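Local structure of Alpha/beta hydrolase (Pectobacterium atrosepticum SCRI1043, 3BDV) at residues A[5-10]-A[39-44]; A[9-14]-A[18-23]. The protein is a putative hydrolase of the alpha/beta-hydrolase fold that probably acts as a serine hydrolase, its substrate being unknown, and binds calcium in the crystal. One frame throughout, in Å; residues are numbered along the deposited sequence. Where two conformers were deposited one is given.

Contact 1 (A[5-10]-A[39-44]). With EDO (1,2-ethanediol), chain H.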
ATOM      1  N   THR A   5      -0.286  -3.382  21.859  1.00 46.42           N
ATOM      2  CA  THR A   5      -0.411  -2.103  22.560  1.00 45.07           C
ATOM      3  C   THR A   5       0.705  -1.167  22.136  1.00 42.11           C
ATOM      4  O   THR A   5       0.481   0.036  21.941  1.00 38.75           O
ATOM      5  CB  THR A   5      -0.402  -2.278  24.115  1.00 46.93           C
ATOM      6  N   GLU A   6       1.907  -1.715  21.959  1.00 41.21           N
ATOM      7  CA  GLU A   6       3.006  -0.873  21.530  1.00 39.91           C
ATOM      8  C   GLU A   6       2.827  -0.467  20.089  1.00 35.94           C
ATOM      9  O   GLU A   6       3.127   0.693  19.764  1.00 33.85           O
ATOM     10  CB  GLU A   6       4.389  -1.470  21.767  1.00 42.76           C
ATOM     11  CG  GLU A   6       5.479  -0.384  21.712  1.00 44.65           C
ATOM     12  N   ILE A   7       2.308  -1.372  19.231  1.00 30.04           N
ATOM     13  CA  ILE A   7       1.988  -1.020  17.836  0.80 28.47           C
ATOM     14  C   ILE A   7       0.986   0.148  17.820  1.00 25.76           C
ATOM     15  O   ILE A   7       1.157   1.131  17.120  1.00 27.72           O
ATOM     16  CB  ILE A   7       1.364  -2.235  17.021  0.80 28.02           C
ATOM     17  CG1 ILE A   7       2.437  -3.221  16.560  0.80 31.57           C
ATOM     18  CG2 ILE A   7       0.549  -1.736  15.809  0.80 23.32           C
ATOM     19  CD1 ILE A   7       1.895  -4.541  15.882  0.80 28.70           C
ATOM     20  N   ASP A   8      -0.100  -0.006  18.571  1.00 24.55           N
ATOM     21  CA  ASP A   8      -1.152   1.019  18.550  1.00 23.70           C
ATOM     22  C   ASP A   8      -0.687   2.355  19.049  1.00 22.36           C
ATOM     23  O   ASP A   8      -1.019   3.368  18.421  1.00 26.28           O
ATOM     24  CB  ASP A   8      -2.363   0.569  19.339  1.00 24.08           C
ATOM     25  CG  ASP A   8      -3.017  -0.635  18.718  1.00 27.74           C
ATOM     26  OD1 ASP A   8      -2.799  -0.841  17.536  1.00 38.45           O
ATOM     27  OD2 ASP A   8      -3.702  -1.390  19.402  1.00 37.42           O
ATOM     28  N   LEU A   9       0.114   2.385  20.118  1.00 23.25           N
ATOM     29  CA  LEU A   9       0.628   3.685  20.622  1.00 25.45           C
ATOM     30  C   LEU A   9       1.519   4.353  19.588  1.00 24.39           C
ATOM     31  O   LEU A   9       1.396   5.541  19.317  1.00 23.43           O
ATOM     32  CB  LEU A   9       1.450   3.505  21.902  1.00 30.12           C
ATOM     33  CG  LEU A   9       0.749   3.125  23.211  1.00 37.56           C
ATOM     34  CD1 LEU A   9       1.737   2.505  24.220  1.00 34.85           C
ATOM     35  CD2 LEU A   9       0.052   4.346  23.787  1.00 35.47           C
ATOM     36  N   ARG A  10       2.410   3.573  18.986  1.00 25.19           N
ATOM     37  CA  ARG A  10       3.349   4.129  18.015  1.00 24.01           C
ATOM     38  C   ARG A  10       2.598   4.634  16.805  1.00 22.41           C
ATOM     39  O   ARG A  10       2.859   5.740  16.347  1.00 23.04           O
ATOM     40  CB  ARG A  10       4.391   3.091  17.607  1.00 23.79           C
ATOM     41  CG  ARG A  10       5.463   2.871  18.680  1.00 24.20           C
ATOM     42  CD  ARG A  10       6.368   1.719  18.338  1.00 22.30           C
ATOM     43  NE  ARG A  10       7.299   2.029  17.248  1.00 23.95           N
ATOM     44  CZ  ARG A  10       8.173   1.134  16.794  1.00 24.40           C
ATOM     45  NH1 ARG A  10       8.220  -0.088  17.301  1.00 21.68           N
ATOM     46  NH2 ARG A  10       8.974   1.408  15.804  1.00 21.73           N
ATOM     47  N   GLU A  39      -8.541  -0.354   8.936  1.00 19.40           N
ATOM     48  CA  GLU A  39      -9.525   0.724   8.949  1.00 21.36           C
ATOM     49  C   GLU A  39     -10.353   0.701  10.221  1.00 20.02           C
ATOM     50  O   GLU A  39     -10.585   1.736  10.810  1.00 21.55           O
ATOM     51  CB  GLU A  39     -10.417   0.595   7.747  1.00 20.76           C
ATOM     52  CG  GLU A  39     -11.313   1.770   7.549  1.00 26.68           C
ATOM     53  CD  GLU A  39     -12.204   1.594   6.353  1.00 29.19           C
ATOM     54  OE1 GLU A  39     -12.488   0.419   5.942  1.00 22.03           O
ATOM     55  OE2 GLU A  39     -12.632   2.650   5.854  1.00 31.55           O
ATOM     56  N   ARG A  40     -10.839  -0.473  10.623  1.00 23.39           N
ATOM     57  CA  ARG A  40     -11.555  -0.599  11.898  1.00 22.31           C
ATOM     58  C   ARG A  40     -10.660  -0.283  13.109  1.00 22.84           C
ATOM     59  O   ARG A  40     -11.107   0.316  14.085  1.00 21.88           O
ATOM     60  CB  ARG A  40     -12.149  -2.002  12.097  1.00 21.37           C
ATOM     61  CG  ARG A  40     -13.238  -2.391  11.128  1.00 19.18           C
ATOM     62  CD  ARG A  40     -13.931  -3.670  11.560  1.00 21.42           C
ATOM     63  NE  ARG A  40     -13.089  -4.864  11.383  1.00 26.22           N
ATOM     64  CZ  ARG A  40     -12.928  -5.502  10.220  1.00 23.26           C
ATOM     65  NH1 ARG A  40     -13.531  -5.090   9.112  1.00 24.25           N
ATOM     66  NH2 ARG A  40     -12.188  -6.578  10.186  1.00 22.71           N
ATOM     67  N   ARG A  41      -9.400  -0.709  13.055  1.00 22.14           N
ATOM     68  CA  ARG A  41      -8.478  -0.491  14.171  1.00 19.79           C
ATOM     69  C   ARG A  41      -8.041   0.983  14.354  1.00 21.81           C
ATOM     70  O   ARG A  41      -7.862   1.454  15.503  1.00 20.54           O
ATOM     71  CB  ARG A  41      -7.280  -1.430  13.979  1.00 19.64           C
ATOM     72  CG  ARG A  41      -6.353  -1.496  15.116  1.00 22.56           C
ATOM     73  CD  ARG A  41      -5.339  -2.532  14.867  1.00 22.56           C
ATOM     74  NE  ARG A  41      -4.340  -2.609  15.932  1.00 25.20           N
ATOM     75  CZ  ARG A  41      -3.634  -3.696  16.208  1.00 28.54           C
ATOM     76  NH1 ARG A  41      -3.853  -4.818  15.552  1.00 23.02           N
ATOM     77  NH2 ARG A  41      -2.729  -3.677  17.170  1.00 28.37           N
ATOM     78  N   PHE A  42      -7.980   1.723  13.238  1.00 20.40           N
ATOM     79  CA  PHE A  42      -7.495   3.099  13.177  1.00 21.14           C
ATOM     80  C   PHE A  42      -8.504   3.939  12.377  1.00 22.18           C
ATOM     81  O   PHE A  42      -8.329   4.199  11.177  1.00 21.13           O
ATOM     82  CB  PHE A  42      -6.125   3.141  12.509  1.00 21.06           C
ATOM     83  CG  PHE A  42      -5.088   2.327  13.232  1.00 22.69           C
ATOM     84  CD1 PHE A  42      -4.577   2.747  14.440  1.00 23.83           C
ATOM     85  CD2 PHE A  42      -4.692   1.112  12.744  1.00 24.52           C
ATOM     86  CE1 PHE A  42      -3.652   1.973  15.151  1.00 23.07           C
ATOM     87  CE2 PHE A  42      -3.760   0.340  13.432  1.00 24.54           C
ATOM     88  CZ  PHE A  42      -3.259   0.759  14.645  1.00 22.52           C
ATOM     89  N   PRO A  43      -9.612   4.307  13.019  1.00 24.51           N
ATOM     90  CA  PRO A  43     -10.702   4.906  12.251  1.00 26.21           C
ATOM     91  C   PRO A  43     -10.401   6.261  11.641  1.00 26.61           C
ATOM     92  O   PRO A  43     -11.197   6.757  10.824  1.00 29.32           O
ATOM     93  CB  PRO A  43     -11.847   5.011  13.280  1.00 25.92           C
ATOM     94  CG  PRO A  43     -11.449   4.185  14.437  1.00 28.80           C
ATOM     95  CD  PRO A  43      -9.951   4.144  14.442  1.00 23.93           C
ATOM     96  N   HIS A  44      -9.301   6.882  12.057  1.00 25.64           N
ATOM     97  CA  HIS A  44      -8.852   8.138  11.464  1.00 27.03           C
ATOM     98  C   HIS A  44      -8.076   7.893  10.157  1.00 28.00           C
ATOM     99  O   HIS A  44      -7.861   8.824   9.404  1.00 27.54           O
ATOM    100  CB  HIS A  44      -7.986   8.929  12.451  1.00 30.09           C
ATOM    101  CG  HIS A  44      -6.950   8.089  13.147  1.00 37.27           C
ATOM    102  ND1 HIS A  44      -7.284   7.073  14.023  1.00 32.69           N
ATOM    103  CD2 HIS A  44      -5.596   8.082  13.065  1.00 31.33           C
ATOM    104  CE1 HIS A  44      -6.182   6.497  14.470  1.00 39.02           C
ATOM    105  NE2 HIS A  44      -5.145   7.092  13.906  1.00 33.54           N
TER
HETATM  106  C1  EDO H 196       6.023  -2.366  18.905  1.00 45.67           C
HETATM  107  O1  EDO H 196       6.959  -1.388  19.406  1.00 29.21           O
HETATM  108  C2  EDO H 196       6.162  -2.695  17.413  1.00 40.78           C
HETATM  109  O2  EDO H 196       6.915  -3.897  17.183  1.00 39.28           O

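Contact 2 (A[9-14]-A[18-23]). With EDO (1,2-ethanediol), chain H.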
ATOM      1  N   LEU A   9       0.114   2.385  20.118  1.00 23.25           N
ATOM      2  CA  LEU A   9       0.628   3.685  20.622  1.00 25.45           C
ATOM      3  C   LEU A   9       1.519   4.353  19.588  1.00 24.39           C
ATOM      4  O   LEU A   9       1.396   5.541  19.317  1.00 23.43           O
ATOM      5  CB  LEU A   9       1.450   3.505  21.902  1.00 30.12           C
ATOM      6  CG  LEU A   9       0.749   3.125  23.211  1.00 37.56           C
ATOM      7  CD1 LEU A   9       1.737   2.505  24.220  1.00 34.85           C
ATOM      8  CD2 LEU A   9       0.052   4.346  23.787  1.00 35.47           C
ATOM      9  N   ARG A  10       2.410   3.573  18.986  1.00 25.19           N
ATOM     10  CA  ARG A  10       3.349   4.129  18.015  1.00 24.01           C
ATOM     11  C   ARG A  10       2.598   4.634  16.805  1.00 22.41           C
ATOM     12  O   ARG A  10       2.859   5.740  16.347  1.00 23.04           O
ATOM     13  CB  ARG A  10       4.391   3.091  17.607  1.00 23.79           C
ATOM     14  CG  ARG A  10       5.463   2.871  18.680  1.00 24.20           C
ATOM     15  CD  ARG A  10       6.368   1.719  18.338  1.00 22.30           C
ATOM     16  NE  ARG A  10       7.299   2.029  17.248  1.00 23.95           N
ATOM     17  CZ  ARG A  10       8.173   1.134  16.794  1.00 24.40           C
ATOM     18  NH1 ARG A  10       8.220  -0.088  17.301  1.00 21.68           N
ATOM     19  NH2 ARG A  10       8.974   1.408  15.804  1.00 21.73           N
ATOM     20  N   LEU A  11       1.612   3.868  16.322  1.00 21.42           N
ATOM     21  CA  LEU A  11       0.865   4.306  15.126  1.00 23.86           C
ATOM     22  C   LEU A  11      -0.050   5.490  15.409  1.00 23.11           C
ATOM     23  O   LEU A  11      -0.216   6.373  14.570  1.00 23.87           O
ATOM     24  CB  LEU A  11       0.096   3.153  14.454  1.00 21.01           C
ATOM     25  CG  LEU A  11       1.012   2.247  13.639  1.00 21.91           C
ATOM     26  CD1 LEU A  11       0.290   0.901  13.330  1.00 24.39           C
ATOM     27  CD2 LEU A  11       1.547   2.922  12.399  1.00 22.20           C
ATOM     28  N   THR A  12      -0.588   5.541  16.620  1.00 25.24           N
ATOM     29  CA  THR A  12      -1.384   6.696  17.046  1.00 26.23           C
ATOM     30  C   THR A  12      -0.540   7.997  17.042  1.00 25.84           C
ATOM     31  O   THR A  12      -0.974   9.021  16.530  1.00 23.86           O
ATOM     32  CB  THR A  12      -2.061   6.413  18.427  1.00 25.62           C
ATOM     33  OG1 THR A  12      -3.003   5.343  18.273  1.00 32.86           O
ATOM     34  CG2 THR A  12      -2.759   7.671  18.951  1.00 32.13           C
ATOM     35  N   GLU A  13       0.701   7.939  17.514  1.00 24.85           N
ATOM     36  CA  GLU A  13       1.617   9.088  17.391  1.00 25.50           C
ATOM     37  C   GLU A  13       1.964   9.469  15.959  1.00 27.44           C
ATOM     38  O   GLU A  13       2.064  10.662  15.622  1.00 25.28           O
ATOM     39  CB  GLU A  13       2.921   8.847  18.131  1.00 25.82           C
ATOM     40  CG  GLU A  13       2.766   8.773  19.628  1.00 38.01           C
ATOM     41  CD  GLU A  13       2.240  10.075  20.212  1.00 44.24           C
ATOM     42  OE1 GLU A  13       2.899  11.116  20.010  1.00 45.15           O
ATOM     43  OE2 GLU A  13       1.159  10.053  20.844  1.00 49.82           O
ATOM     44  N   VAL A  14       2.209   8.474  15.113  1.00 25.96           N
ATOM     45  CA  VAL A  14       2.501   8.760  13.700  1.00 24.21           C
ATOM     46  C   VAL A  14       1.337   9.513  13.067  1.00 25.43           C
ATOM     47  O   VAL A  14       1.532  10.441  12.311  1.00 23.13           O
ATOM     48  CB  VAL A  14       2.788   7.461  12.922  1.00 24.22           C
ATOM     49  CG1 VAL A  14       2.726   7.654  11.400  1.00 22.12           C
ATOM     50  CG2 VAL A  14       4.169   6.859  13.371  1.00 23.07           C
ATOM     51  N   LEU A  18       1.140  12.305  10.052  1.00 21.84           N
ATOM     52  CA  LEU A  18       1.029  11.697   8.731  1.00 22.30           C
ATOM     53  C   LEU A  18      -0.334  11.054   8.595  1.00 23.18           C
ATOM     54  O   LEU A  18      -0.864  10.545   9.560  1.00 24.95           O
ATOM     55  CB  LEU A  18       2.069  10.588   8.535  1.00 23.95           C
ATOM     56  CG  LEU A  18       3.522  11.026   8.615  1.00 24.95           C
ATOM     57  CD1 LEU A  18       4.473   9.837   8.548  1.00 20.69           C
ATOM     58  CD2 LEU A  18       3.827  12.058   7.497  1.00 21.73           C
ATOM     59  N   THR A  19      -0.859  11.045   7.379  1.00 22.68           N
ATOM     60  CA  THR A  19      -2.148  10.432   7.133  1.00 21.70           C
ATOM     61  C   THR A  19      -1.957   9.167   6.319  1.00 20.15           C
ATOM     62  O   THR A  19      -1.315   9.209   5.256  1.00 23.26           O
ATOM     63  CB  THR A  19      -3.042  11.424   6.359  1.00 24.59           C
ATOM     64  OG1 THR A  19      -3.334  12.538   7.207  1.00 26.15           O
ATOM     65  CG2 THR A  19      -4.342  10.790   5.904  1.00 23.86           C
HETATM   66  N   MSE A  20      -2.491   8.061   6.803  1.00 22.79           N
HETATM   67  CA  MSE A  20      -2.468   6.829   6.035  1.00 21.17           C
HETATM   68  C   MSE A  20      -3.637   6.824   5.078  1.00 19.95           C
HETATM   69  O   MSE A  20      -4.763   7.068   5.492  1.00 18.91           O
HETATM   70  CB  MSE A  20      -2.642   5.624   6.939  1.00 22.12           C
HETATM   71  CG  MSE A  20      -1.686   5.537   8.079  1.00 21.76           C
HETATM   72 SE   MSE A  20       0.166   5.657   7.667  0.75 23.39          SE
HETATM   73  CE  MSE A  20       0.892   4.972   9.325  1.00 31.24           C
ATOM     74  N   VAL A  21      -3.369   6.485   3.821  1.00 18.95           N
ATOM     75  CA  VAL A  21      -4.416   6.290   2.817  1.00 18.69           C
ATOM     76  C   VAL A  21      -4.409   4.833   2.308  1.00 19.42           C
ATOM     77  O   VAL A  21      -3.462   4.423   1.653  1.00 19.36           O
ATOM     78  CB  VAL A  21      -4.289   7.298   1.667  1.00 20.82           C
ATOM     79  CG1 VAL A  21      -5.421   7.079   0.694  1.00 15.93           C
ATOM     80  CG2 VAL A  21      -4.320   8.744   2.204  1.00 22.33           C
ATOM     81  N   LEU A  22      -5.484   4.092   2.603  1.00 19.35           N
ATOM     82  CA  LEU A  22      -5.655   2.729   2.129  1.00 19.36           C
ATOM     83  C   LEU A  22      -6.143   2.685   0.685  1.00 21.07           C
ATOM     84  O   LEU A  22      -7.154   3.289   0.365  1.00 19.30           O
ATOM     85  CB  LEU A  22      -6.639   1.953   3.011  1.00 20.80           C
ATOM     86  CG  LEU A  22      -6.211   1.858   4.460  1.00 17.58           C
ATOM     87  CD1 LEU A  22      -7.468   1.536   5.305  1.00 18.84           C
ATOM     88  CD2 LEU A  22      -5.090   0.789   4.635  1.00 23.92           C
ATOM     89  N   VAL A  23      -5.369   2.031  -0.180  1.00 17.33           N
ATOM     90  CA  VAL A  23      -5.706   1.825  -1.598  1.00 19.01           C
ATOM     91  C   VAL A  23      -5.941   0.340  -1.942  1.00 19.57           C
ATOM     92  O   VAL A  23      -5.003  -0.386  -2.215  1.00 18.95           O
ATOM     93  CB  VAL A  23      -4.622   2.379  -2.536  1.00 19.08           C
ATOM     94  CG1 VAL A  23      -5.111   2.397  -3.973  1.00 21.55           C
ATOM     95  CG2 VAL A  23      -4.182   3.831  -2.084  1.00 18.86           C
TER
HETATM   96  C1  EDO H 196       6.023  -2.366  18.905  1.00 45.67           C
HETATM   97  O1  EDO H 196       6.959  -1.388  19.406  1.00 29.21           O
HETATM   98  C2  EDO H 196       6.162  -2.695  17.413  1.00 40.78           C
HETATM   99  O2  EDO H 196       6.915  -3.897  17.183  1.00 39.28           O

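Contact 1 (A[5-10]-A[39-44])
Asp8 and Arg41 form a salt bridge in which one carboxylate oxygen takes both donors of a guanidinium edge. Arg41 approaches side-on: its NE lies 2.8 Å from OD1 of Asp8, on the syn lone pair, while Arg41 NH2 reaches the same Asp8 OD1 at 2.9 Å, again from the syn side but 30° out of the carboxylate plane. Asp8 OD2 receives just a weak bond from Arg41 NH2, at 3.3 Å. The two flat groups are far from coplanar, with 75° between their planes, although OD1 sits almost within the plane of the guanidinium. The arginine's extended chain, with CG set anti to the backbone N (chi1 -171°), brings it across, and NH1 pairs with Glu174 of helix 174-185.

Around this bridge, hydrocarbon groups lie against the charged atoms. CG2 of Ile7 comes to 4.0 Å from NH2 of Arg41, the two side chains crossing at roughly a right angle. Phe42, the first residue to leave helical geometry after helix 34-41, turns its CZ to within 3.3 Å of OD1 of Asp8, and CG of Arg41 lies over one face of this ring, offset toward the rim. Leu177 of helix 174-185 touches Ile7, Arg41 and Phe42. On helix 4-15, Arg10 NH1 donates a hydrogen bond of 2.8 Å to O1 of a 1,2-ethanediol, probably from the crystallisation liquor, at the guanidinium edge.

Such chemistry ties the end of helix 34-41 to the N-terminal helix through a charge pair set beside a buried ring. Paired with both Asp8 and Glu174, Arg41 probably keeps its positive charge.

Contact 2 (A[9-14]-A[18-23])
Val14 and Leu18 are joined by a backbone hydrogen bond, from Leu18 N to Val14 O, 3.0 Å long. The donor lies in the carbonyl plane of Val14, with a C=O...N angle of 160°. It is the polar link between the two segments, made where the chain leaves helix 4-15 and turns into strand 19-23, and it joins residues only four positions apart. Two hydrogen bonds inside the helix, from Glu13 N to Leu9 O and from Val14 N to Arg10 O, lead up to it.

Beyond this bond the contact is apolar. CG1 of Val14 meets two partners, with CD1 of Leu18 at 4.0 Å and CE of Met20, a selenomethionine, at 3.9 Å. CB of Met20 is directed toward the helix, and a bend at chi2 (-53°) turns its terminal methyl so that it meets two helix residues, one helical turn apart: besides Val14 it touches Leu11, whose CD2 is 3.8 Å from Met20 CE. Both side chains cross the selenomethionine at about a right angle, and the touching atoms are all methyl carbons.

Other elements close round this group. Leu18 and Met20 lie against Ile77 of strand 76-81, Met20 also meets Leu180 of helix 174-185 and Trp45, and Val14 packs on Ser184 and Glu185. Backbone hydrogen bonds between Ile77 and both Thr19 and Val21 join strand 19-23 to strand 76-81 in the parallel sheet. A helix folded back, through a short turn, onto the strand that comes first in the chain, within a parallel sheet flanked by helices, fits the layered architecture of the alpha/beta-hydrolase fold.

Contacts 1 and 2 both use helix 4-15 and meet through Phe42 CZ and Leu11 CD1, 3.8 Å apart. They differ with depth. Contact 1 is partly buried and farther from the centre of the chain, and there a salt bridge joins the helix to the end of helix 34-41. Contact 2 lies nearer the centre, with all four of its touching residues buried; methyl groups carry it, and one backbone bond is its polar element. Helix 174-185 backs both. Seen together they illustrate a common principle: one amphipathic helix can offer charge toward a partly exposed neighbour and aliphatic groups toward the sheet, here touching both strand 19-23 and the end of helix 34-41.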